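Local coordinates for protein L-ribulose 3-epimerase (Mesorhizobium loti, PDB 3VYL) that catalyses the C3 epimerisation of ketoses, probably interconverting L-ribulose and L-xylulose, and binds manganese in a TIM barrel, at residues Arg3-Phe9 with Phe32-Ser38; Ile65-Gly71 with Arg83-Leu88; Gly71-Ser75 with Leu107-His111; Arg101-Leu107 with Gly141-Glu147; Ala134-Lys138 with Ser172-Phe176. All coordinates share one frame; numbering follows the deposited sequence.

Contact 1: residues Arg3-Phe9 with Phe32-Ser38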
# COMPACT_ATOMS: atom_id res chain seq x y z
N ARG A 3 -23.74 -14.77 1.51
CA ARG A 3 -23.69 -14.76 2.94
C ARG A 3 -22.36 -14.31 3.38
O ARG A 3 -21.43 -14.43 2.68
CB ARG A 3 -23.95 -16.16 3.46
CG ARG A 3 -25.41 -16.37 3.73
CD ARG A 3 -25.96 -14.98 3.86
NE ARG A 3 -27.19 -14.93 4.60
CZ ARG A 3 -28.34 -14.56 4.08
NH1 ARG A 3 -28.43 -14.25 2.81
NH2 ARG A 3 -29.41 -14.51 4.85
N ILE A 4 -22.29 -13.70 4.52
CA ILE A 4 -21.04 -13.39 5.12
C ILE A 4 -20.98 -14.26 6.32
O ILE A 4 -21.77 -14.17 7.21
CB ILE A 4 -20.95 -11.93 5.50
CG1 ILE A 4 -21.09 -11.11 4.25
CG2 ILE A 4 -19.62 -11.61 6.08
CD1 ILE A 4 -20.47 -9.76 4.36
N GLY A 5 -20.04 -15.16 6.30
CA GLY A 5 -19.95 -16.14 7.37
C GLY A 5 -18.80 -15.98 8.34
O GLY A 5 -18.03 -15.02 8.28
N ILE A 6 -18.70 -16.94 9.24
CA ILE A 6 -17.65 -17.01 10.25
C ILE A 6 -17.44 -18.50 10.57
O ILE A 6 -18.39 -19.28 10.54
CB ILE A 6 -18.04 -16.19 11.51
CG1 ILE A 6 -16.88 -16.10 12.50
CG2 ILE A 6 -19.31 -16.75 12.16
CD1 ILE A 6 -17.11 -15.12 13.64
N HIS A 7 -16.21 -18.89 10.84
CA HIS A 7 -15.90 -20.28 11.16
C HIS A 7 -16.27 -20.57 12.59
O HIS A 7 -15.96 -19.80 13.49
CB HIS A 7 -14.42 -20.55 10.94
CG HIS A 7 -14.09 -22.02 10.82
ND1 HIS A 7 -13.60 -22.56 9.69
CD2 HIS A 7 -14.22 -23.06 11.74
CE1 HIS A 7 -13.42 -23.88 9.87
NE2 HIS A 7 -13.80 -24.18 11.12
N SER A 8 -16.95 -21.70 12.80
CA SER A 8 -17.40 -22.09 14.15
C SER A 8 -16.28 -22.02 15.18
O SER A 8 -16.50 -21.60 16.33
CB SER A 8 -18.02 -23.49 14.15
OG SER A 8 -17.25 -24.43 13.41
N PHE A 9 -15.07 -22.39 14.76
CA PHE A 9 -13.94 -22.49 15.68
C PHE A 9 -13.46 -21.16 16.23
O PHE A 9 -12.57 -21.14 17.07
CB PHE A 9 -12.78 -23.27 15.05
CG PHE A 9 -13.07 -24.73 14.81
CD1 PHE A 9 -14.24 -25.32 15.28
CD2 PHE A 9 -12.15 -25.52 14.14
CE1 PHE A 9 -14.50 -26.67 15.05
CE2 PHE A 9 -12.40 -26.87 13.92
CZ PHE A 9 -13.58 -27.44 14.38
N PHE A 32 -23.32 -11.92 11.65
CA PHE A 32 -23.01 -12.78 10.52
C PHE A 32 -24.26 -13.55 10.13
O PHE A 32 -25.18 -13.65 10.93
CB PHE A 32 -21.88 -13.74 10.88
CG PHE A 32 -20.54 -13.06 11.01
CD1 PHE A 32 -19.68 -13.00 9.92
CD2 PHE A 32 -20.16 -12.47 12.21
CE1 PHE A 32 -18.45 -12.37 10.03
CE2 PHE A 32 -18.93 -11.84 12.33
CZ PHE A 32 -18.07 -11.79 11.24
N ASP A 33 -24.30 -14.09 8.92
CA ASP A 33 -25.47 -14.87 8.53
C ASP A 33 -25.13 -16.17 7.79
O ASP A 33 -25.95 -16.73 7.06
CB ASP A 33 -26.51 -14.02 7.79
CG ASP A 33 -25.89 -13.11 6.75
OD1 ASP A 33 -25.13 -13.61 5.89
OD2 ASP A 33 -26.17 -11.88 6.81
N LEU A 34 -23.91 -16.65 8.01
CA LEU A 34 -23.58 -18.04 7.72
C LEU A 34 -22.73 -18.59 8.86
O LEU A 34 -22.14 -17.82 9.64
CB LEU A 34 -22.86 -18.15 6.38
CG LEU A 34 -22.50 -19.54 5.86
CD1 LEU A 34 -22.79 -19.64 4.37
CD2 LEU A 34 -21.03 -19.85 6.14
N ILE A 35 -22.71 -19.92 8.99
CA ILE A 35 -21.81 -20.61 9.92
C ILE A 35 -21.07 -21.71 9.18
O ILE A 35 -21.66 -22.46 8.40
CB ILE A 35 -22.54 -21.15 11.19
CG1 ILE A 35 -21.54 -21.64 12.26
CG2 ILE A 35 -23.54 -22.26 10.85
CD1 ILE A 35 -20.72 -20.55 12.91
N GLU A 36 -19.77 -21.79 9.42
CA GLU A 36 -18.95 -22.85 8.86
C GLU A 36 -18.55 -23.82 9.97
O GLU A 36 -17.99 -23.42 11.00
CB GLU A 36 -17.71 -22.25 8.19
CG GLU A 36 -16.78 -23.23 7.49
CD GLU A 36 -15.69 -22.50 6.72
OE1 GLU A 36 -15.86 -21.28 6.52
OE2 GLU A 36 -14.69 -23.13 6.31
N PHE A 37 -18.82 -25.09 9.76
CA PHE A 37 -18.49 -26.11 10.70
C PHE A 37 -17.42 -26.95 10.09
O PHE A 37 -17.48 -27.19 8.95
CB PHE A 37 -19.71 -26.97 10.98
CG PHE A 37 -20.71 -26.32 11.89
CD1 PHE A 37 -20.37 -25.99 13.16
CD2 PHE A 37 -21.97 -26.09 11.48
CE1 PHE A 37 -21.26 -25.40 14.00
CE2 PHE A 37 -22.88 -25.52 12.30
CZ PHE A 37 -22.52 -25.17 13.56
N SER A 38 -16.38 -27.26 10.85
CA SER A 38 -15.30 -28.16 10.43
C SER A 38 -15.50 -29.65 10.27
O SER A 38 -14.95 -30.23 9.38
CB SER A 38 -14.18 -28.09 11.41
OG SER A 38 -13.88 -29.41 11.86
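I6 lies over one face of the F32 ring, its CB 4.0 Å from the centroid of F32 and close to the ring normal. The long branch of I6, CG1, stands anti to the backbone N (chi1 -172°), which carries CD1 of I6 on to F32 CE2. A branched side chain and a flat ring suit this buried spot, where A270 of helix 266-292 covers both. Farther along, E36 O is gripped twice: S8 N and S8 OG each donate to E36 O at 2.7 Å in the carbonyl plane. E36 N donates in turn to I6 O at 3.1 Å. These bonds pair parallel strands 4-7 and 34-37, the first two of the TIM barrel, joined by a beta-alpha-beta crossover through helix 17-30. E36 reaches past the H7 ring to Y204, S64 and H206, the last a manganese ligand, and so belongs to the metal's second shell. The partly exposed end is looser. There R3 NE donates to D33 O at 3.3 Å from above the carbonyl plane, while its salt bridge to D33 OD1 rests on a doubtful oxygen position. With an alanine in place of R3, D33 would probably lose its charge partner and its carbonyl the NE donor.

Contact 2: residues Ile65-Gly71 with Arg83-Leu88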
# COMPACT_ATOMS: atom_id res chain seq x y z
N ILE A 65 -13.31 -29.18 5.82
CA ILE A 65 -12.44 -30.12 6.53
C ILE A 65 -11.04 -30.04 5.93
O ILE A 65 -10.82 -29.37 4.91
CB ILE A 65 -12.95 -31.58 6.43
CG1 ILE A 65 -12.93 -32.06 4.98
CG2 ILE A 65 -14.34 -31.72 7.02
CD1 ILE A 65 -12.94 -33.57 4.84
N GLY A 66 -10.10 -30.72 6.57
CA GLY A 66 -8.78 -30.95 6.01
C GLY A 66 -8.52 -32.44 6.10
O GLY A 66 -8.52 -32.99 7.19
N LEU A 67 -8.31 -33.10 4.96
CA LEU A 67 -8.10 -34.54 4.96
C LEU A 67 -6.97 -34.92 5.91
O LEU A 67 -5.98 -34.19 6.00
CB LEU A 67 -7.81 -35.08 3.54
CG LEU A 67 -8.98 -35.20 2.54
CD1 LEU A 67 -8.48 -35.58 1.16
CD2 LEU A 67 -10.02 -36.20 3.02
N PRO A 68 -7.13 -36.04 6.65
CA PRO A 68 -6.04 -36.55 7.52
C PRO A 68 -4.98 -37.25 6.71
O PRO A 68 -5.25 -37.69 5.60
CB PRO A 68 -6.76 -37.54 8.44
CG PRO A 68 -7.94 -37.99 7.65
CD PRO A 68 -8.38 -36.81 6.84
N ALA A 69 -3.77 -37.34 7.25
CA ALA A 69 -2.68 -38.08 6.60
C ALA A 69 -3.15 -39.51 6.42
O ALA A 69 -2.81 -40.18 5.45
CB ALA A 69 -1.42 -38.03 7.46
N ASP A 70 -3.97 -39.94 7.38
CA ASP A 70 -4.68 -41.21 7.38
C ASP A 70 -5.62 -41.40 6.17
O ASP A 70 -5.86 -42.53 5.73
CB ASP A 70 -5.51 -41.29 8.66
CG ASP A 70 -5.95 -42.69 8.98
OD1 ASP A 70 -5.33 -43.63 8.44
OD2 ASP A 70 -6.91 -42.85 9.76
N GLY A 71 -6.11 -40.30 5.63
CA GLY A 71 -7.02 -40.30 4.53
C GLY A 71 -6.62 -39.47 3.34
O GLY A 71 -7.45 -38.81 2.81
N ARG A 83 -9.84 -44.41 2.23
CA ARG A 83 -10.27 -43.76 3.47
C ARG A 83 -10.62 -42.29 3.20
O ARG A 83 -11.62 -41.78 3.69
CB ARG A 83 -9.21 -43.93 4.57
CG ARG A 83 -9.65 -43.53 5.98
CD ARG A 83 -11.08 -43.96 6.26
NE ARG A 83 -11.61 -43.37 7.49
CZ ARG A 83 -12.90 -43.14 7.72
NH1 ARG A 83 -13.80 -43.44 6.79
NH2 ARG A 83 -13.30 -42.60 8.87
N GLY A 84 -9.83 -41.62 2.36
CA GLY A 84 -10.14 -40.27 1.91
C GLY A 84 -11.52 -40.15 1.29
O GLY A 84 -12.39 -39.44 1.80
N VAL A 85 -11.73 -40.88 0.19
CA VAL A 85 -13.02 -40.88 -0.49
C VAL A 85 -14.17 -41.09 0.50
O VAL A 85 -15.19 -40.41 0.42
CB VAL A 85 -13.07 -41.91 -1.64
CG1 VAL A 85 -14.45 -41.94 -2.28
CG2 VAL A 85 -12.02 -41.59 -2.69
N GLU A 86 -14.01 -42.02 1.44
CA GLU A 86 -15.08 -42.28 2.41
C GLU A 86 -15.31 -41.11 3.38
O GLU A 86 -16.45 -40.87 3.79
CB GLU A 86 -14.87 -43.61 3.16
CG GLU A 86 -16.02 -44.04 4.09
CD GLU A 86 -17.38 -44.19 3.40
OE1 GLU A 86 -17.43 -44.42 2.16
OE2 GLU A 86 -18.41 -44.10 4.11
N ILE A 87 -14.24 -40.39 3.73
CA ILE A 87 -14.39 -39.17 4.54
C ILE A 87 -15.11 -38.09 3.72
O ILE A 87 -16.00 -37.40 4.24
CB ILE A 87 -13.04 -38.65 5.08
CG1 ILE A 87 -12.53 -39.57 6.20
CG2 ILE A 87 -13.20 -37.22 5.62
CD1 ILE A 87 -11.03 -39.52 6.40
N LEU A 88 -14.73 -37.97 2.45
CA LEU A 88 -15.37 -37.04 1.53
C LEU A 88 -16.88 -37.29 1.39
O LEU A 88 -17.69 -36.37 1.56
CB LEU A 88 -14.68 -37.10 0.16
CG LEU A 88 -13.66 -36.02 -0.25
CD1 LEU A 88 -12.99 -35.34 0.93
CD2 LEU A 88 -12.63 -36.63 -1.18
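P68 CG, at the outer corner of the proline ring, meets I87 CD1 at 3.7 Å. I87 serves two neighbours because its branches diverge: CG1 sits beside the backbone N (chi1 -73°) and takes CD1 to the proline, whereas CG2 is anti to that N and meets I65 CD1 at 3.7 Å. The chains of I65 and I87 meet there at a slant. L67 and L88 cross at about a right angle, with L67 CD2 3.7 Å from L88 CD1, and I73 touches both leucines. A beta-branched residue suits the place of I87, with an arm for each partner; I65, L67 and L88 each bring one terminal methyl. The contact belongs to a beta-alpha-beta unit of the TIM barrel: the end of strand 60-66 and the loop after it pack against helix 78-98, while L130 and V133 of helix 120-139 also touch L88. Near the loop's far end the two chains meet backbone to backbone, which the lack of a side chain on G71 and G84 permits. G71 N bonds back to P68 O, making the loop compact. At the exposed rim R83 passes D70 O with CB at 3.8 Å, and its guanidinium lies with one face over I87 CG1 of its own helix.

Contact 3: residues Gly71-Ser75 with Leu107-His111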
# COMPACT_ATOMS: atom_id res chain seq x y z
N GLY A 71 -6.11 -40.30 5.63
CA GLY A 71 -7.02 -40.30 4.53
C GLY A 71 -6.62 -39.47 3.34
O GLY A 71 -7.45 -38.81 2.81
N ASP A 72 -5.39 -39.48 2.91
CA ASP A 72 -5.02 -38.68 1.78
C ASP A 72 -5.31 -39.31 0.43
O ASP A 72 -4.66 -40.24 0.02
CB ASP A 72 -3.56 -38.35 1.87
CG ASP A 72 -3.11 -37.47 0.78
OD1 ASP A 72 -3.86 -37.33 -0.16
OD2 ASP A 72 -2.03 -36.93 0.84
N ILE A 73 -6.20 -38.69 -0.30
CA ILE A 73 -6.70 -39.17 -1.58
C ILE A 73 -5.70 -39.09 -2.70
O ILE A 73 -5.96 -39.54 -3.77
CB ILE A 73 -7.97 -38.45 -2.03
CG1 ILE A 73 -7.73 -36.97 -2.22
CG2 ILE A 73 -9.04 -38.58 -1.00
CD1 ILE A 73 -8.97 -36.27 -2.64
N SER A 74 -4.59 -38.43 -2.46
CA SER A 74 -3.49 -38.42 -3.39
C SER A 74 -2.48 -39.50 -3.15
O SER A 74 -1.60 -39.66 -3.92
CB SER A 74 -2.80 -37.07 -3.32
OG SER A 74 -2.60 -36.72 -1.98
N SER A 75 -2.64 -40.24 -2.09
CA SER A 75 -1.69 -41.25 -1.76
C SER A 75 -1.64 -42.41 -2.71
O SER A 75 -2.63 -42.80 -3.27
CB SER A 75 -1.97 -41.76 -0.38
OG SER A 75 -1.12 -42.82 -0.12
N LEU A 107 -9.19 -30.59 0.34
CA LEU A 107 -9.95 -31.65 -0.19
C LEU A 107 -9.14 -32.39 -1.17
O LEU A 107 -9.56 -33.36 -1.69
CB LEU A 107 -11.13 -31.05 -0.90
CG LEU A 107 -12.47 -30.95 -0.22
CD1 LEU A 107 -12.45 -30.36 1.15
CD2 LEU A 107 -13.39 -30.14 -1.08
N SER A 108 -7.96 -31.89 -1.45
CA SER A 108 -7.15 -32.43 -2.55
C SER A 108 -5.97 -33.29 -2.14
O SER A 108 -5.35 -33.94 -2.98
CB SER A 108 -6.63 -31.27 -3.39
OG SER A 108 -6.34 -30.15 -2.57
N ALA A 109 -5.62 -33.25 -0.85
CA ALA A 109 -4.43 -33.91 -0.35
C ALA A 109 -4.41 -33.76 1.17
O ALA A 109 -5.27 -33.07 1.73
CB ALA A 109 -3.19 -33.29 -0.96
N GLY A 110 -3.46 -34.41 1.84
CA GLY A 110 -3.42 -34.31 3.30
C GLY A 110 -3.17 -32.90 3.79
O GLY A 110 -2.33 -32.19 3.24
N HIS A 111 -3.91 -32.48 4.81
CA HIS A 111 -3.66 -31.23 5.56
C HIS A 111 -2.46 -31.35 6.47
O HIS A 111 -2.50 -32.07 7.48
CB HIS A 111 -4.89 -30.82 6.37
CG HIS A 111 -4.78 -29.45 7.01
ND1 HIS A 111 -5.59 -29.05 8.02
CD2 HIS A 111 -3.93 -28.37 6.75
CE1 HIS A 111 -5.29 -27.78 8.37
NE2 HIS A 111 -4.27 -27.38 7.60
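D72 sets its carboxylate against the A109-G110 peptide, with OD2 facing G110 N. CG of D72 is turned anti to the backbone N (chi1 -178°), and this carries the acid group out of its own loop and across to the neighbouring one. G110 N donates to D72 OD2 at 3.1 Å, a bent and weak bond. OD1 turns back: S74 N donates to it, closing an Asx turn, although the exact place of that oxygen is doubtful. The backbone strengthens the same bend, since S75 N donates to D72 O at 2.9 Å in a type I beta turn. Aspartate suits the position because its short acid can accept from its own turn and from the next loop together. A109 is small enough to lie beside the turn, its CB 3.6 Å from S74 OG. I73 lies against the backbone carbonyls of L107 and S108, its CG1 3.9 Å from S108 O, and finds its apolar partners outside the contact in L67, L88 and L130. Both segments are loops that follow neighbouring barrel strands, 60-66 and 102-104, and lead into helices 78-98 and 120-139. If D72 were replaced by an alanine, G110 N would probably lose this acceptor and the turn its side-chain brace. One carboxylate thus offers an acceptor to N-H groups of two irregular loops, though weakly to G110.

Contact 4: residues Arg101-Leu107 with Gly141-Glu147. With MN (manganese (II) ion), chain I.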
# COMPACT_ATOMS: atom_id res chain seq x y z
N ARG A 101 -24.87 -25.91 0.88
CA ARG A 101 -24.59 -26.02 -0.55
C ARG A 101 -23.10 -26.23 -0.87
O ARG A 101 -22.75 -26.67 -1.96
CB ARG A 101 -25.17 -24.81 -1.31
CG ARG A 101 -25.34 -23.56 -0.44
CD ARG A 101 -26.49 -22.66 -0.89
NE ARG A 101 -26.15 -21.60 -1.86
CZ ARG A 101 -24.95 -21.06 -2.08
NH1 ARG A 101 -23.88 -21.44 -1.39
NH2 ARG A 101 -24.81 -20.11 -3.01
N LYS A 102 -22.24 -25.94 0.11
CA LYS A 102 -20.78 -26.02 -0.09
C LYS A 102 -20.04 -26.97 0.87
O LYS A 102 -20.21 -26.89 2.09
CB LYS A 102 -20.14 -24.62 0.05
CG LYS A 102 -20.78 -23.52 -0.77
CD LYS A 102 -20.04 -22.21 -0.59
CE LYS A 102 -20.60 -21.12 -1.49
NZ LYS A 102 -20.38 -21.39 -2.94
N VAL A 103 -19.22 -27.85 0.29
CA VAL A 103 -18.17 -28.55 1.03
C VAL A 103 -16.83 -27.93 0.64
O VAL A 103 -16.43 -28.00 -0.53
CB VAL A 103 -18.14 -30.08 0.75
CG1 VAL A 103 -16.93 -30.73 1.41
CG2 VAL A 103 -19.41 -30.76 1.24
N ALA A 104 -16.11 -27.39 1.61
CA ALA A 104 -14.86 -26.69 1.38
C ALA A 104 -13.69 -27.22 2.21
O ALA A 104 -13.81 -28.17 2.90
CB ALA A 104 -15.07 -25.21 1.59
N GLY A 105 -12.52 -26.60 2.12
CA GLY A 105 -11.39 -27.04 2.88
C GLY A 105 -10.34 -27.69 2.04
O GLY A 105 -10.33 -27.52 0.86
N ILE A 106 -9.44 -28.40 2.68
CA ILE A 106 -8.40 -29.09 1.96
C ILE A 106 -8.90 -30.45 1.61
O ILE A 106 -9.01 -31.30 2.41
CB ILE A 106 -7.14 -29.21 2.80
CG1 ILE A 106 -6.87 -27.92 3.52
CG2 ILE A 106 -5.94 -29.48 1.93
CD1 ILE A 106 -5.44 -27.80 3.91
N LEU A 107 -9.19 -30.59 0.34
CA LEU A 107 -9.95 -31.65 -0.19
C LEU A 107 -9.14 -32.39 -1.17
O LEU A 107 -9.56 -33.36 -1.69
CB LEU A 107 -11.13 -31.05 -0.90
CG LEU A 107 -12.47 -30.95 -0.22
CD1 LEU A 107 -12.45 -30.36 1.15
CD2 LEU A 107 -13.39 -30.14 -1.08
N GLY A 141 -26.70 -32.11 -4.21
CA GLY A 141 -27.01 -30.68 -4.30
C GLY A 141 -25.96 -29.81 -3.62
O GLY A 141 -26.30 -28.84 -2.94
N VAL A 142 -24.69 -30.17 -3.80
CA VAL A 142 -23.56 -29.46 -3.18
C VAL A 142 -22.34 -29.33 -4.09
O VAL A 142 -22.03 -30.23 -4.87
CB VAL A 142 -23.12 -30.07 -1.81
CG1 VAL A 142 -24.26 -30.08 -0.80
CG2 VAL A 142 -22.50 -31.45 -1.98
N THR A 143 -21.65 -28.21 -3.96
CA THR A 143 -20.44 -27.95 -4.74
C THR A 143 -19.20 -28.38 -3.96
O THR A 143 -19.21 -28.39 -2.73
CB THR A 143 -20.35 -26.45 -5.05
OG1 THR A 143 -20.50 -25.71 -3.83
CG2 THR A 143 -21.45 -26.04 -6.01
N LEU A 144 -18.14 -28.76 -4.67
CA LEU A 144 -16.84 -28.97 -4.03
C LEU A 144 -15.92 -27.76 -4.28
O LEU A 144 -15.61 -27.42 -5.44
CB LEU A 144 -16.15 -30.25 -4.52
CG LEU A 144 -16.66 -31.69 -4.32
CD1 LEU A 144 -15.63 -32.68 -4.85
CD2 LEU A 144 -17.04 -32.03 -2.88
N ASN A 145 -15.48 -27.12 -3.21
CA ASN A 145 -14.55 -26.00 -3.31
C ASN A 145 -13.21 -26.34 -2.71
O ASN A 145 -13.08 -26.50 -1.49
CB ASN A 145 -15.15 -24.75 -2.66
CG ASN A 145 -16.62 -24.58 -2.98
OD1 ASN A 145 -17.45 -25.30 -2.43
ND2 ASN A 145 -16.94 -23.65 -3.88
N LEU A 146 -12.22 -26.46 -3.58
CA LEU A 146 -10.86 -26.85 -3.23
C LEU A 146 -10.09 -25.73 -2.56
O LEU A 146 -9.79 -24.73 -3.22
CB LEU A 146 -10.14 -27.27 -4.51
CG LEU A 146 -10.10 -28.74 -4.90
CD1 LEU A 146 -11.40 -29.49 -4.67
CD2 LEU A 146 -9.63 -28.86 -6.33
N GLU A 147 -9.76 -25.86 -1.26
CA GLU A 147 -8.98 -24.81 -0.59
C GLU A 147 -7.54 -24.84 -1.02
O GLU A 147 -6.90 -25.89 -1.05
CB GLU A 147 -9.09 -24.78 0.94
CG GLU A 147 -8.67 -23.42 1.51
CD GLU A 147 -8.84 -23.25 3.02
OE1 GLU A 147 -9.37 -24.15 3.69
OE2 GLU A 147 -8.44 -22.19 3.55
MN MN I . -9.12 -21.19 5.27
O HOH W 1 -19.35 -23.08 -4.80
O HOH W 2 -8.27 -28.47 -1.44
O HOH W 3 -7.94 -22.81 6.53
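K102 runs extended until chi4 turns it (-66°), and OG1 of T143 sits between its own backbone N and carbonyl carbon (chi1 51°); these torsions bring the polar ends of two side chains that lie side by side to one water. Water 1 accepts from K102 NZ at 2.7 Å and from N145 ND2 at 2.6 Å, and also bonds T143 OG1. The lysine suits this buried place because its ammonium is held further by G203 O and a salt bridge to D236. At the other end E147 puts OE2 2.1 Å from the manganese ion; D180, H206, E241 and water 3 are the other ligands. Backbone bonds pair the parallel strands: T143 N to R101 O, V103 N to T143 O, and N145 N to V103 O at 3.0 Å, the last almost straight. G105 O takes E147 N at 2.8 Å where the chain turns a corner, and backbone angles there call for glycine. Water 2 links L107 N with E147 O. In the TIM barrel, strand 60-66 flanks strand 102-104, and strand 175-180 flanks 143-147; V103 packs on helix 78-98, and L144 on helix 120-139.

Contact 5: residues Ala134-Lys138 with Ser172-Phe176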
# COMPACT_ATOMS: atom_id res chain seq x y z
N ALA A 134 -17.08 -35.41 -6.99
CA ALA A 134 -17.86 -34.25 -7.44
C ALA A 134 -19.24 -34.65 -7.97
O ALA A 134 -20.23 -33.94 -7.74
CB ALA A 134 -17.09 -33.48 -8.51
N GLU A 135 -19.30 -35.79 -8.66
CA GLU A 135 -20.59 -36.33 -9.10
C GLU A 135 -21.48 -36.67 -7.91
O GLU A 135 -22.67 -36.31 -7.91
CB GLU A 135 -20.41 -37.56 -10.01
CG GLU A 135 -19.69 -37.28 -11.34
CD GLU A 135 -20.20 -36.03 -12.05
OE1 GLU A 135 -21.43 -35.84 -12.18
OE2 GLU A 135 -19.34 -35.22 -12.49
N THR A 136 -20.90 -37.32 -6.90
CA THR A 136 -21.63 -37.63 -5.67
C THR A 136 -22.15 -36.34 -5.06
O THR A 136 -23.30 -36.26 -4.63
CB THR A 136 -20.73 -38.32 -4.62
OG1 THR A 136 -20.32 -39.60 -5.11
CG2 THR A 136 -21.47 -38.50 -3.30
N ALA A 137 -21.29 -35.32 -5.05
CA ALA A 137 -21.63 -34.02 -4.49
C ALA A 137 -22.77 -33.35 -5.26
O ALA A 137 -23.71 -32.81 -4.66
CB ALA A 137 -20.39 -33.13 -4.43
N LYS A 138 -22.69 -33.39 -6.59
CA LYS A 138 -23.73 -32.81 -7.44
C LYS A 138 -25.10 -33.40 -7.08
O LYS A 138 -26.03 -32.67 -6.74
CB LYS A 138 -23.43 -33.01 -8.93
CG LYS A 138 -24.19 -32.06 -9.85
CD LYS A 138 -24.12 -32.47 -11.31
CE LYS A 138 -22.81 -32.07 -11.96
NZ LYS A 138 -22.92 -31.97 -13.44
N SER A 172 -14.30 -31.76 -14.31
CA SER A 172 -15.58 -31.51 -13.66
C SER A 172 -16.08 -30.07 -13.78
O SER A 172 -15.31 -29.14 -14.01
CB SER A 172 -15.52 -31.91 -12.19
OG SER A 172 -16.73 -31.54 -11.55
N ASP A 173 -17.39 -29.92 -13.61
CA ASP A 173 -18.03 -28.62 -13.48
C ASP A 173 -18.74 -28.48 -12.13
O ASP A 173 -19.65 -27.65 -11.98
CB ASP A 173 -19.01 -28.39 -14.64
CG ASP A 173 -20.05 -29.49 -14.77
OD1 ASP A 173 -20.23 -30.00 -15.90
OD2 ASP A 173 -20.70 -29.85 -13.75
N ASN A 174 -18.34 -29.30 -11.15
CA ASN A 174 -18.80 -29.12 -9.78
C ASN A 174 -17.62 -28.93 -8.81
O ASN A 174 -17.77 -29.02 -7.58
CB ASN A 174 -19.73 -30.25 -9.34
CG ASN A 174 -20.59 -29.85 -8.15
OD1 ASN A 174 -20.97 -28.68 -8.01
ND2 ASN A 174 -20.90 -30.81 -7.28
N ILE A 175 -16.45 -28.67 -9.37
CA ILE A 175 -15.28 -28.36 -8.56
C ILE A 175 -14.84 -26.91 -8.78
O ILE A 175 -14.45 -26.52 -9.88
CB ILE A 175 -14.13 -29.36 -8.81
CG1 ILE A 175 -14.56 -30.77 -8.38
CG2 ILE A 175 -12.89 -28.94 -8.03
CD1 ILE A 175 -13.63 -31.87 -8.85
N PHE A 176 -14.93 -26.12 -7.71
CA PHE A 176 -14.53 -24.72 -7.74
C PHE A 176 -13.35 -24.45 -6.80
O PHE A 176 -12.82 -25.37 -6.16
CB PHE A 176 -15.72 -23.83 -7.39
CG PHE A 176 -16.89 -24.00 -8.32
CD1 PHE A 176 -16.84 -23.50 -9.62
CD2 PHE A 176 -18.04 -24.66 -7.90
CE1 PHE A 176 -17.92 -23.66 -10.48
CE2 PHE A 176 -19.12 -24.83 -8.76
CZ PHE A 176 -19.06 -24.32 -10.05
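N174 presents the edge of its flat amide to the helix: A134 O lies almost in the amide plane, and ND2 donates to it at 3.2 Å with a nearly straight N-H. The same ND2 also donates to V142 O, just before strand 143-147. The other flat group, the carboxylate of D173, is met at OD2 by K138 NZ, 3.1 Å away on the syn lone pair, in a salt bridge near the surface. This is TIM-barrel packing, in which helix 120-139 of the outer layer rests on the loop that enters strand 175-180. A134 O takes a second bond from K138 N, the regular helical one at 2.8 Å, and the two donors come from opposite faces of the carbonyl plane. Asparagine suits the buried site because its short amide, with CG anti to the backbone N (chi1 -159°), can reach a helical carbonyl. Alanines let it come near: A137 CB is 3.7 Å from N174 ND2, and A134 CB touches both S172 OG and I175 CG1, the latter at 3.7 Å. S172 shapes the loop before the strand by an ST turn, its OG accepting from N174 N at 2.8 Å along a nearly straight bond.

How the contacts relate
From the N terminus, contact 1 closes the loop through helix 17-30 and pairs the first two barrel strands before any other contact opens. Contact 2 follows with a shorter loop, bringing helix 78-98 back to the end of strand 60-66. Contact 3 crosses it, sharing G71, and ties the loops after strands 60-66 and 102-104 together. Contact 4 shares L107 with contact 3 and crosses it, closing the unit through helix 120-139; backbone bonds of I65 to A104 and I106 join contacts 2 and 4 in the sheet. Contact 5 crosses contact 4, starting within that helix and reaching strand 175-180, so the series touches six of the eight barrel strands.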